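Local coordinates for UDP-N-acetylglucosamine 4,6-dehydratase (Vibrio fischeri, PDB 3PVZ), which probably acts as a lyase that dehydrates UDP-N-acetylglucosamine, and binds NAD in a Rossmann-type domain of the short-chain dehydrogenase/reductase kind, at residues I7-G12 with L278-Y283; K147-S152 with M187-E192; F258-E263 with L332-F337; S269-A274 with C309-S314. All blocks are in the same frame, centred on the assembly; numbering follows the deposited sequence.

Contact 1: I7-G12 with L278-Y283; sequences ILSLIG and LKQLGY
Ser9 and Leu10 meet Gln280 where two helices end in Schellman motifs, one closing the short N-terminal helix 7-10 and the other closing helix 270-280. Each motif has glycine at the C-prime position with positive phi. At Gly12 the backbone N bonds back to Ser9 O while Arg13 N reaches Leu8 O; at Gly282 the N goes to Lys279 O and Tyr283 N to Leu278 O.

Gln280 spans the gap between the two ends. Its outstretched chain carries the amide to the flank of the smaller helix. There Gln280 OE1 comes 3.2 Å from Ser9 OG, a possible hydrogen bond only, because the one hydroxyl proton can also go to Ser6 O, its stronger partner. The Ser9 torsion (chi1 45°) leaves OG near both of these oxygens. The other branch of the amide faces leucine: Gln280 NE2 stands 3.7 Å from Leu10 CG, and the two side chains cross obliquely. Leu10 CD2 adds a looser approach to Gln280 OE1, at 4.0 Å. The same leucine continues onto Lys276 and Tyr277 of helix 270-280, so it binds the small helix to the larger one by apolar packing.

Gln280 was modelled in two conformers and this approach belongs to one of them, so the polar touch is doubtful. The chemistry implies a join in which buried Leu10 supplies the apolar packing, and the exposed amide adds at most a hydrogen bond that competes with Ser6 O.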
# COMPACT_ATOMS: atom_id res chain seq x y z
N ILE A 7 -15.29 -8.54 16.92
CA ILE A 7 -15.08 -7.11 16.69
C ILE A 7 -16.26 -6.35 17.32
O ILE A 7 -16.05 -5.34 18.00
CB ILE A 7 -14.94 -6.74 15.18
CG1 ILE A 7 -13.71 -7.43 14.56
CG2 ILE A 7 -14.83 -5.20 15.02
CD1 ILE A 7 -13.40 -7.03 13.10
N LEU A 8 -17.48 -6.84 17.10
CA LEU A 8 -18.68 -6.23 17.68
C LEU A 8 -18.58 -6.06 19.17
O LEU A 8 -18.73 -4.95 19.69
CB LEU A 8 -19.94 -7.05 17.33
CG LEU A 8 -20.55 -6.76 15.95
CD1 LEU A 8 -21.72 -7.70 15.67
CD2 LEU A 8 -21.00 -5.31 15.85
N SER A 9 -18.31 -7.15 19.89
CA SER A 9 -18.15 -7.03 21.33
C SER A 9 -17.08 -5.98 21.67
O SER A 9 -17.27 -5.23 22.61
CB SER A 9 -17.86 -8.39 22.00
OG SER A 9 -16.87 -9.12 21.28
N LEU A 10 -16.00 -5.89 20.90
CA LEU A 10 -14.99 -4.85 21.16
C LEU A 10 -15.51 -3.43 21.01
O LEU A 10 -15.10 -2.55 21.75
CB LEU A 10 -13.75 -5.01 20.28
CG LEU A 10 -12.74 -6.02 20.81
CD1 LEU A 10 -11.58 -6.09 19.89
CD2 LEU A 10 -12.28 -5.62 22.22
N ILE A 11 -16.43 -3.21 20.07
CA ILE A 11 -16.94 -1.85 19.89
C ILE A 11 -18.27 -1.65 20.60
O ILE A 11 -19.11 -0.85 20.18
CB ILE A 11 -16.97 -1.41 18.38
CG1 ILE A 11 -17.76 -2.39 17.51
CG2 ILE A 11 -15.58 -1.29 17.86
CD1 ILE A 11 -17.95 -1.93 16.06
N GLY A 12 -18.45 -2.38 21.71
CA GLY A 12 -19.55 -2.10 22.64
C GLY A 12 -20.94 -2.32 22.09
O GLY A 12 -21.87 -1.63 22.49
N LEU A 278 -7.40 -5.88 25.12
CA LEU A 278 -6.43 -6.59 25.97
C LEU A 278 -7.09 -7.62 26.87
O LEU A 278 -6.57 -8.69 27.05
CB LEU A 278 -5.64 -5.60 26.83
CG LEU A 278 -4.66 -4.73 26.06
CD1 LEU A 278 -4.09 -3.61 26.92
CD2 LEU A 278 -3.56 -5.60 25.50
N LYS A 279 -8.26 -7.31 27.42
CA LYS A 279 -8.98 -8.28 28.27
C LYS A 279 -9.47 -9.46 27.46
O LYS A 279 -9.42 -10.60 27.91
CB LYS A 279 -10.15 -7.63 28.99
CG LYS A 279 -9.74 -6.51 29.91
CD LYS A 279 -10.74 -6.34 31.03
CE LYS A 279 -10.40 -5.15 31.92
NZ LYS A 279 -11.62 -4.75 32.65
N GLN A 280 -9.94 -9.19 26.24
CA GLN A 280 -10.38 -10.26 25.34
C GLN A 280 -9.19 -11.16 24.96
O GLN A 280 -9.37 -12.34 24.69
CB GLN A 280 -11.11 -9.69 24.10
CG GLN A 280 -12.47 -10.37 23.79
CD GLN A 280 -13.34 -9.60 22.78
OE1 GLN A 280 -14.34 -8.96 23.16
NE2 GLN A 280 -12.98 -9.67 21.49
N LEU A 281 -7.97 -10.60 24.96
CA LEU A 281 -6.71 -11.35 24.73
C LEU A 281 -6.15 -11.99 26.02
O LEU A 281 -5.15 -12.70 25.98
CB LEU A 281 -5.64 -10.42 24.12
CG LEU A 281 -5.46 -10.31 22.59
CD1 LEU A 281 -6.70 -10.77 21.84
CD2 LEU A 281 -5.06 -8.90 22.17
N GLY A 282 -6.77 -11.71 27.16
CA GLY A 282 -6.35 -12.29 28.44
C GLY A 282 -5.28 -11.48 29.15
O GLY A 282 -4.57 -12.01 30.00
N TYR A 283 -5.18 -10.20 28.83
CA TYR A 283 -4.20 -9.31 29.46
C TYR A 283 -4.88 -8.22 30.30
O TYR A 283 -5.98 -7.75 29.99
CB TYR A 283 -3.31 -8.66 28.40
CG TYR A 283 -2.35 -9.58 27.66
CD1 TYR A 283 -1.33 -10.26 28.33
CD2 TYR A 283 -2.42 -9.72 26.28
CE1 TYR A 283 -0.43 -11.09 27.64
CE2 TYR A 283 -1.54 -10.54 25.58
CZ TYR A 283 -0.54 -11.22 26.26
OH TYR A 283 0.34 -12.01 25.55

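Contact 2: K147-S152 with M187-E192; sequences KTIQQS and MRKSEE
Ile149 and Gln150 share Lys189 about equally in this buried contact, and the apolar part is Ile149 on the start of the lysine chain. The methyl CG2 of Ile149, anti to its backbone N, lies 3.5 Å from Lys189 CB and 3.6 Å from Lys189 CG. The lysine is met by the first carbons of its chain, which then bends at chi2 (-56°) and again at chi4. Ile149 also touches Tyr160 of strand 159-163 and Ile193.

Polar groups meet farther out. Gln150 crosses Lys189 at about a right angle, and its OE1 touches Lys189 CE at 3.2 Å. Lys189 NZ is 3.9 Å from the same Gln150 OE1 and instead forms a salt bridge with Asp146, one turn before Gln150 in helix 131-154. The Gln150 amide has its own partner in Asp154, which takes a hydrogen bond from NE2.

One water joins the two segments: it accepts from Gln150 NE2 at 2.7 Å and donates to Glu192 OE2 at 2.7 Å.

Helices 131-154 and 174-189 connect the successive parallel strands 115-118, 159-163 and 194-198. Their packing side by side against the sheet is typical of consecutive beta-alpha-beta crossovers in a Rossmann fold, here that of the NAD-binding domain.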
# COMPACT_ATOMS: atom_id res chain seq x y z
N LYS A 147 -10.60 10.34 -13.98
CA LYS A 147 -10.30 9.50 -15.13
C LYS A 147 -11.08 8.17 -15.15
O LYS A 147 -11.60 7.78 -16.18
CB LYS A 147 -8.78 9.20 -15.23
CG LYS A 147 -8.41 8.28 -16.44
CD LYS A 147 -6.98 7.84 -16.40
CE LYS A 147 -6.74 6.74 -15.34
NZ LYS A 147 -5.27 6.32 -15.45
N THR A 148 -11.15 7.46 -14.04
CA THR A 148 -11.82 6.15 -14.01
C THR A 148 -13.35 6.36 -14.18
O THR A 148 -14.06 5.55 -14.72
CB THR A 148 -11.54 5.40 -12.74
OG1 THR A 148 -11.86 6.25 -11.62
CG2 THR A 148 -10.00 4.90 -12.62
N ILE A 149 -13.87 7.46 -13.70
CA ILE A 149 -15.26 7.81 -14.04
C ILE A 149 -15.44 8.00 -15.58
O ILE A 149 -16.38 7.44 -16.18
CB ILE A 149 -15.79 9.06 -13.30
CG1 ILE A 149 -15.76 8.83 -11.78
CG2 ILE A 149 -17.26 9.33 -13.70
CD1 ILE A 149 -15.96 10.09 -10.98
N GLN A 150 -14.54 8.74 -16.21
CA GLN A 150 -14.62 8.97 -17.67
C GLN A 150 -14.51 7.64 -18.43
O GLN A 150 -15.28 7.38 -19.36
CB GLN A 150 -13.55 9.99 -18.15
CG GLN A 150 -13.67 10.29 -19.64
CD GLN A 150 -14.94 11.11 -19.94
OE1 GLN A 150 -15.16 12.09 -19.30
NE2 GLN A 150 -15.76 10.66 -20.88
N GLN A 151 -13.62 6.74 -17.95
CA GLN A 151 -13.48 5.46 -18.58
C GLN A 151 -14.75 4.62 -18.37
O GLN A 151 -15.10 3.79 -19.20
CB GLN A 151 -12.26 4.74 -18.02
CG GLN A 151 -10.98 5.45 -18.29
CD GLN A 151 -9.82 4.80 -17.59
OE1 GLN A 151 -9.96 4.28 -16.49
NE2 GLN A 151 -8.68 4.86 -18.22
N SER A 152 -15.42 4.81 -17.25
CA SER A 152 -16.67 4.13 -17.01
C SER A 152 -17.82 4.66 -17.93
O SER A 152 -18.61 3.85 -18.46
CB SER A 152 -17.05 4.28 -15.54
OG SER A 152 -16.08 3.69 -14.68
N MSE A 187 -19.34 15.88 -9.11
CA MSE A 187 -20.58 16.53 -9.45
C MSE A 187 -20.62 16.77 -10.95
O MSE A 187 -21.66 16.62 -11.53
CB MSE A 187 -20.80 17.83 -8.65
CG MSE A 187 -21.18 17.68 -7.18
SE MSE A 187 -22.54 16.31 -6.69
CE MSE A 187 -21.33 14.82 -6.22
N ARG A 188 -19.50 17.13 -11.58
CA ARG A 188 -19.51 17.36 -13.02
C ARG A 188 -19.79 16.07 -13.74
O ARG A 188 -20.60 16.05 -14.68
CB ARG A 188 -18.19 17.92 -13.54
CG ARG A 188 -18.14 18.02 -15.05
CD ARG A 188 -17.02 18.95 -15.54
NE ARG A 188 -15.70 18.35 -15.34
CZ ARG A 188 -14.56 18.92 -15.69
NH1 ARG A 188 -13.43 18.30 -15.46
NH2 ARG A 188 -14.55 20.14 -16.24
N LYS A 189 -19.12 15.01 -13.32
CA LYS A 189 -19.32 13.67 -13.93
C LYS A 189 -20.70 13.07 -13.73
O LYS A 189 -21.14 12.25 -14.52
CB LYS A 189 -18.28 12.68 -13.41
CG LYS A 189 -16.88 12.86 -14.01
CD LYS A 189 -16.93 12.78 -15.55
CE LYS A 189 -15.57 12.74 -16.21
NZ LYS A 189 -14.75 13.92 -15.90
N SER A 190 -21.36 13.46 -12.65
CA SER A 190 -22.71 13.01 -12.38
C SER A 190 -23.76 13.58 -13.32
O SER A 190 -24.87 13.10 -13.30
CB SER A 190 -23.11 13.32 -10.95
OG SER A 190 -23.28 14.68 -10.75
N GLU A 191 -23.42 14.59 -14.11
CA GLU A 191 -24.27 15.02 -15.24
C GLU A 191 -24.22 14.02 -16.43
O GLU A 191 -24.95 14.22 -17.38
CB GLU A 191 -23.85 16.42 -15.73
CG GLU A 191 -24.09 17.50 -14.67
CD GLU A 191 -23.47 18.85 -14.97
OE1 GLU A 191 -22.59 18.94 -15.83
OE2 GLU A 191 -23.86 19.85 -14.30
N GLU A 192 -23.34 13.00 -16.38
CA GLU A 192 -23.24 12.01 -17.46
C GLU A 192 -23.41 10.56 -17.03
O GLU A 192 -23.64 9.75 -17.87
CB GLU A 192 -21.89 12.09 -18.13
CG GLU A 192 -21.70 13.37 -18.90
CD GLU A 192 -20.37 13.42 -19.54
OE1 GLU A 192 -19.57 14.18 -19.00
OE2 GLU A 192 -20.12 12.68 -20.54
O HOH W 1 -17.89 12.03 -21.85

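Contact 3: F258-E263 with L332-F337; sequences FPKLSE and LDMARF
Three backbone carbonyls gather round one ammonium group: Lys260 NZ donates to Phe337 O at 2.6 Å, to Met334 O at 2.9 Å and, just past the segment, to Asp338 O. The outstretched lysine chain is what brings its nitrogen into the bend 334-338. Neither of the first two carbonyls is met in its plane; the nitrogen is tilted 20° from that of Phe337 and 22° from that of Met334. Three carbonyl oxygens accept from it, which probably goes far to satisfy the charge.

Lys260 and Met334, a selenomethionine, run antiparallel alongside one another, bringing Lys260 CG to 3.9 Å from Met334 CE. Bends at chi2 and chi3 curl the Met334 chain so that its SE also lies 3.9 Å from Phe258 CZ. This is a Met-aromatic contact of oblique geometry, with the selenium 5.1 Å from the ring centroid. The Phe258 ring meets Phe326 as well.

Both segments begin on strands at one end of the large mixed sheet and run on into loops. The antiparallel strand 340-344 lies between strands 255-259 and 332-333 there, and bonds through its backbone to Phe258 and Asp333, at Gly341 and Ile342 respectively.

The bend itself is shaped by an Asx turn: Asp333 OD1 accepts from Ala335 N nearly along its C-O axis, and also from Arg336 N, each at 3.0 Å. Phe337 then lays one ring face against Arg336 CG, with its CZ over the guanidinium, while Met246 and Phe250 of helix 237-250 pack on the same aromatic side chain.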
# COMPACT_ATOMS: atom_id res chain seq x y z
N PHE A 258 -25.32 6.67 4.56
CA PHE A 258 -24.57 6.66 5.86
C PHE A 258 -25.35 5.92 6.92
O PHE A 258 -26.58 5.81 6.81
CB PHE A 258 -24.30 8.08 6.35
CG PHE A 258 -25.56 8.83 6.73
CD1 PHE A 258 -26.29 9.49 5.77
CD2 PHE A 258 -26.01 8.84 8.05
CE1 PHE A 258 -27.46 10.17 6.12
CE2 PHE A 258 -27.18 9.51 8.38
CZ PHE A 258 -27.89 10.17 7.42
N PRO A 259 -24.65 5.43 7.94
CA PRO A 259 -25.33 4.72 9.01
C PRO A 259 -26.03 5.66 9.96
O PRO A 259 -25.44 6.63 10.46
CB PRO A 259 -24.19 3.97 9.71
CG PRO A 259 -23.04 4.79 9.52
CD PRO A 259 -23.20 5.40 8.13
N LYS A 260 -27.32 5.39 10.16
CA LYS A 260 -28.09 6.11 11.15
C LYS A 260 -27.50 5.84 12.53
O LYS A 260 -26.97 4.75 12.79
CB LYS A 260 -29.56 5.72 11.10
CG LYS A 260 -30.30 6.20 9.87
CD LYS A 260 -31.64 5.47 9.73
CE LYS A 260 -32.66 6.28 8.96
NZ LYS A 260 -33.86 5.45 8.75
N LEU A 261 -27.54 6.84 13.40
CA LEU A 261 -27.08 6.66 14.78
C LEU A 261 -28.23 5.94 15.45
O LEU A 261 -29.26 6.52 15.67
CB LEU A 261 -26.78 8.00 15.45
CG LEU A 261 -25.82 8.98 14.74
CD1 LEU A 261 -25.59 10.18 15.67
CD2 LEU A 261 -24.48 8.36 14.31
N SER A 262 -28.07 4.64 15.68
CA SER A 262 -29.06 3.86 16.37
C SER A 262 -28.68 3.92 17.82
O SER A 262 -27.59 4.38 18.17
CB SER A 262 -29.01 2.40 15.94
OG SER A 262 -28.06 1.69 16.74
N GLU A 263 -29.56 3.38 18.64
CA GLU A 263 -29.40 3.39 20.10
C GLU A 263 -28.24 2.51 20.49
O GLU A 263 -27.65 2.68 21.57
CB GLU A 263 -30.68 2.90 20.79
CG GLU A 263 -30.64 2.81 22.35
CD GLU A 263 -30.76 4.16 23.04
OE1 GLU A 263 -31.78 4.38 23.73
OE2 GLU A 263 -29.84 5.00 22.91
N LEU A 332 -32.35 15.30 3.42
CA LEU A 332 -32.23 13.92 3.80
C LEU A 332 -33.39 13.08 3.28
O LEU A 332 -34.48 13.58 3.07
CB LEU A 332 -32.19 13.80 5.32
CG LEU A 332 -30.99 14.39 6.06
CD1 LEU A 332 -30.95 15.89 5.91
CD2 LEU A 332 -31.05 14.03 7.57
N ASP A 333 -33.14 11.80 3.07
CA ASP A 333 -34.22 10.82 3.01
C ASP A 333 -33.95 9.77 4.11
O ASP A 333 -33.09 8.87 3.95
CB ASP A 333 -34.27 10.21 1.60
CG ASP A 333 -35.31 9.10 1.46
OD1 ASP A 333 -35.87 8.63 2.48
OD2 ASP A 333 -35.55 8.68 0.29
N MSE A 334 -34.68 9.91 5.21
CA MSE A 334 -34.60 8.98 6.33
C MSE A 334 -35.71 7.94 6.31
O MSE A 334 -35.74 7.05 7.18
CB MSE A 334 -34.63 9.72 7.68
CG MSE A 334 -33.57 10.81 7.83
SE MSE A 334 -31.74 10.16 7.57
CE MSE A 334 -31.27 9.97 9.45
N ALA A 335 -36.59 8.04 5.31
CA ALA A 335 -37.75 7.14 5.15
C ALA A 335 -37.48 5.86 4.37
O ALA A 335 -38.07 4.83 4.66
CB ALA A 335 -38.91 7.90 4.49
N ARG A 336 -36.60 5.91 3.38
CA ARG A 336 -36.40 4.76 2.47
C ARG A 336 -35.87 3.51 3.16
O ARG A 336 -36.28 2.40 2.86
CB ARG A 336 -35.48 5.17 1.33
CG ARG A 336 -35.22 4.05 0.37
CD ARG A 336 -34.61 4.55 -0.92
NE ARG A 336 -34.48 3.46 -1.87
CZ ARG A 336 -33.65 3.41 -2.90
NH1 ARG A 336 -32.80 4.39 -3.17
NH2 ARG A 336 -33.68 2.37 -3.66
N PHE A 337 -34.93 3.67 4.08
CA PHE A 337 -34.37 2.53 4.77
C PHE A 337 -34.51 2.72 6.28
O PHE A 337 -34.56 3.84 6.77
CB PHE A 337 -32.89 2.34 4.40
CG PHE A 337 -32.65 2.02 2.96
CD1 PHE A 337 -33.03 0.80 2.44
CD2 PHE A 337 -32.04 2.96 2.10
CE1 PHE A 337 -32.83 0.51 1.11
CE2 PHE A 337 -31.81 2.66 0.78
CZ PHE A 337 -32.19 1.44 0.28

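Contact 4: S269-A274 with C309-S314; sequences SFADIA and CLFTSS
Phe311 leaves strand 306-312 with its CB directed at helix 270-280, where Ala271 and Ala274 await the ring. A chi1 of -62° turns the ring against Ala271, and CG is the first atom to touch, lying 3.8 Å from Ala271 CB. The same methyl is closest to Phe311 CD1, at 3.7 Å. It sits over one face of the ring, 3.9 Å from the centroid and 18° off the normal, a CH-pi contact. Farther out, Phe311 CE1 meets Ala274 CB at 4.0 Å, an oblique approach, and Phe311 CZ at the tip comes 4.0 Å from Ala271 O. On the opposite face lies Cys309 CB, so the ring is sandwiched between helix and strand.

The helix starts just here, with Ser269 as its N-cap: Ser269 OG accepts from Asp272 N at 2.9 Å. It packs on the three-stranded parallel sheet 224-227, 306-312, 284-287, away from the NAD site.

Two small alanines let the helix backbone come near the sheet, to 6.2 Å between the CA atoms of Ala271 and Phe311. Between these segments the attraction is probably dispersion and CH-pi; a backbone bond between Ala271 and Pro227 ties the same helix to the sheet edge.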
# COMPACT_ATOMS: atom_id res chain seq x y z
N SER A 269 -13.99 5.61 23.42
CA SER A 269 -12.65 6.16 23.27
C SER A 269 -11.71 5.07 22.78
O SER A 269 -12.00 3.90 22.91
CB SER A 269 -12.16 6.75 24.61
OG SER A 269 -11.63 5.74 25.45
N PHE A 270 -10.59 5.49 22.21
CA PHE A 270 -9.58 4.59 21.75
C PHE A 270 -8.97 3.81 22.91
O PHE A 270 -8.71 2.62 22.77
CB PHE A 270 -8.47 5.34 21.00
CG PHE A 270 -8.90 5.86 19.65
CD1 PHE A 270 -9.02 5.01 18.59
CD2 PHE A 270 -9.20 7.19 19.47
CE1 PHE A 270 -9.43 5.45 17.36
CE2 PHE A 270 -9.61 7.66 18.23
CZ PHE A 270 -9.73 6.78 17.17
N ALA A 271 -8.71 4.49 24.02
CA ALA A 271 -8.20 3.84 25.22
C ALA A 271 -9.17 2.75 25.70
O ALA A 271 -8.76 1.63 26.08
CB ALA A 271 -7.97 4.85 26.34
N ASP A 272 -10.46 3.08 25.68
CA ASP A 272 -11.46 2.13 26.12
C ASP A 272 -11.50 0.89 25.22
O ASP A 272 -11.60 -0.22 25.74
CB ASP A 272 -12.81 2.81 26.28
CG ASP A 272 -12.95 3.52 27.65
OD1 ASP A 272 -12.07 3.36 28.51
OD2 ASP A 272 -13.95 4.24 27.87
N ILE A 273 -11.35 1.06 23.92
CA ILE A 273 -11.27 -0.10 23.02
C ILE A 273 -10.03 -0.91 23.34
O ILE A 273 -10.11 -2.12 23.38
CB ILE A 273 -11.20 0.25 21.53
CG1 ILE A 273 -12.43 1.03 21.05
CG2 ILE A 273 -11.05 -1.02 20.67
CD1 ILE A 273 -13.74 0.33 21.25
N ALA A 274 -8.89 -0.26 23.57
CA ALA A 274 -7.66 -1.00 23.91
C ALA A 274 -7.84 -1.89 25.15
O ALA A 274 -7.53 -3.07 25.14
CB ALA A 274 -6.44 -0.05 24.10
N CYS A 309 0.39 0.12 28.96
CA CYS A 309 -0.42 1.03 28.21
C CYS A 309 -0.06 2.45 28.52
O CYS A 309 0.27 2.82 29.66
CB CYS A 309 -1.89 0.81 28.51
SG CYS A 309 -2.52 -0.78 27.98
N LEU A 310 -0.16 3.27 27.49
CA LEU A 310 0.13 4.67 27.59
C LEU A 310 -1.03 5.42 27.00
O LEU A 310 -1.15 5.59 25.79
CB LEU A 310 1.42 4.97 26.85
CG LEU A 310 2.01 6.31 27.24
CD1 LEU A 310 3.53 6.21 27.53
CD2 LEU A 310 1.69 7.32 26.13
N PHE A 311 -1.92 5.84 27.88
CA PHE A 311 -3.12 6.51 27.45
C PHE A 311 -2.93 8.01 27.53
O PHE A 311 -2.79 8.57 28.58
CB PHE A 311 -4.30 5.99 28.24
CG PHE A 311 -4.55 4.51 28.05
CD1 PHE A 311 -4.38 3.90 26.80
CD2 PHE A 311 -4.99 3.71 29.09
CE1 PHE A 311 -4.65 2.54 26.61
CE2 PHE A 311 -5.25 2.36 28.91
CZ PHE A 311 -5.08 1.78 27.67
N THR A 312 -2.93 8.63 26.36
CA THR A 312 -2.49 10.00 26.19
C THR A 312 -3.68 10.93 26.09
O THR A 312 -4.79 10.48 25.87
CB THR A 312 -1.62 10.10 24.88
OG1 THR A 312 -0.55 11.02 25.09
CG2 THR A 312 -2.46 10.52 23.65
N SER A 313 -3.44 12.22 26.23
CA SER A 313 -4.46 13.24 26.03
C SER A 313 -3.76 14.52 25.54
O SER A 313 -2.53 14.63 25.63
CB SER A 313 -5.21 13.50 27.34
OG SER A 313 -4.34 13.99 28.32
N SER A 314 -4.52 15.48 25.02
CA SER A 314 -3.91 16.70 24.48
C SER A 314 -4.77 17.92 24.78
O SER A 314 -5.91 18.00 24.32
CB SER A 314 -3.74 16.54 22.97
OG SER A 314 -4.98 16.73 22.33

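How the contacts relate
Contacts 1 and 4 are neighbours, centres 14 Å apart, and share helix 270-280: contact 4 uses its start, contact 1 its end. They touch, Leu278 CD1 lying 3.4 Å from Cys309 SG. Contact 2 lies between two helices packed against the parallel part of the large sheet, its centre about 43 Å from that of contact 1. Contact 3, at that sheet's antiparallel end, has its centre 27 to 30 Å from the other three. Contact 1 opens at the N-terminus and spans contact 2; its segments alternate with those of contacts 3 and 4. Residues 260-312 add to a region also drawing on helices 7-10 and 210-219 and strand 224-227, before the chain rejoins the large sheet.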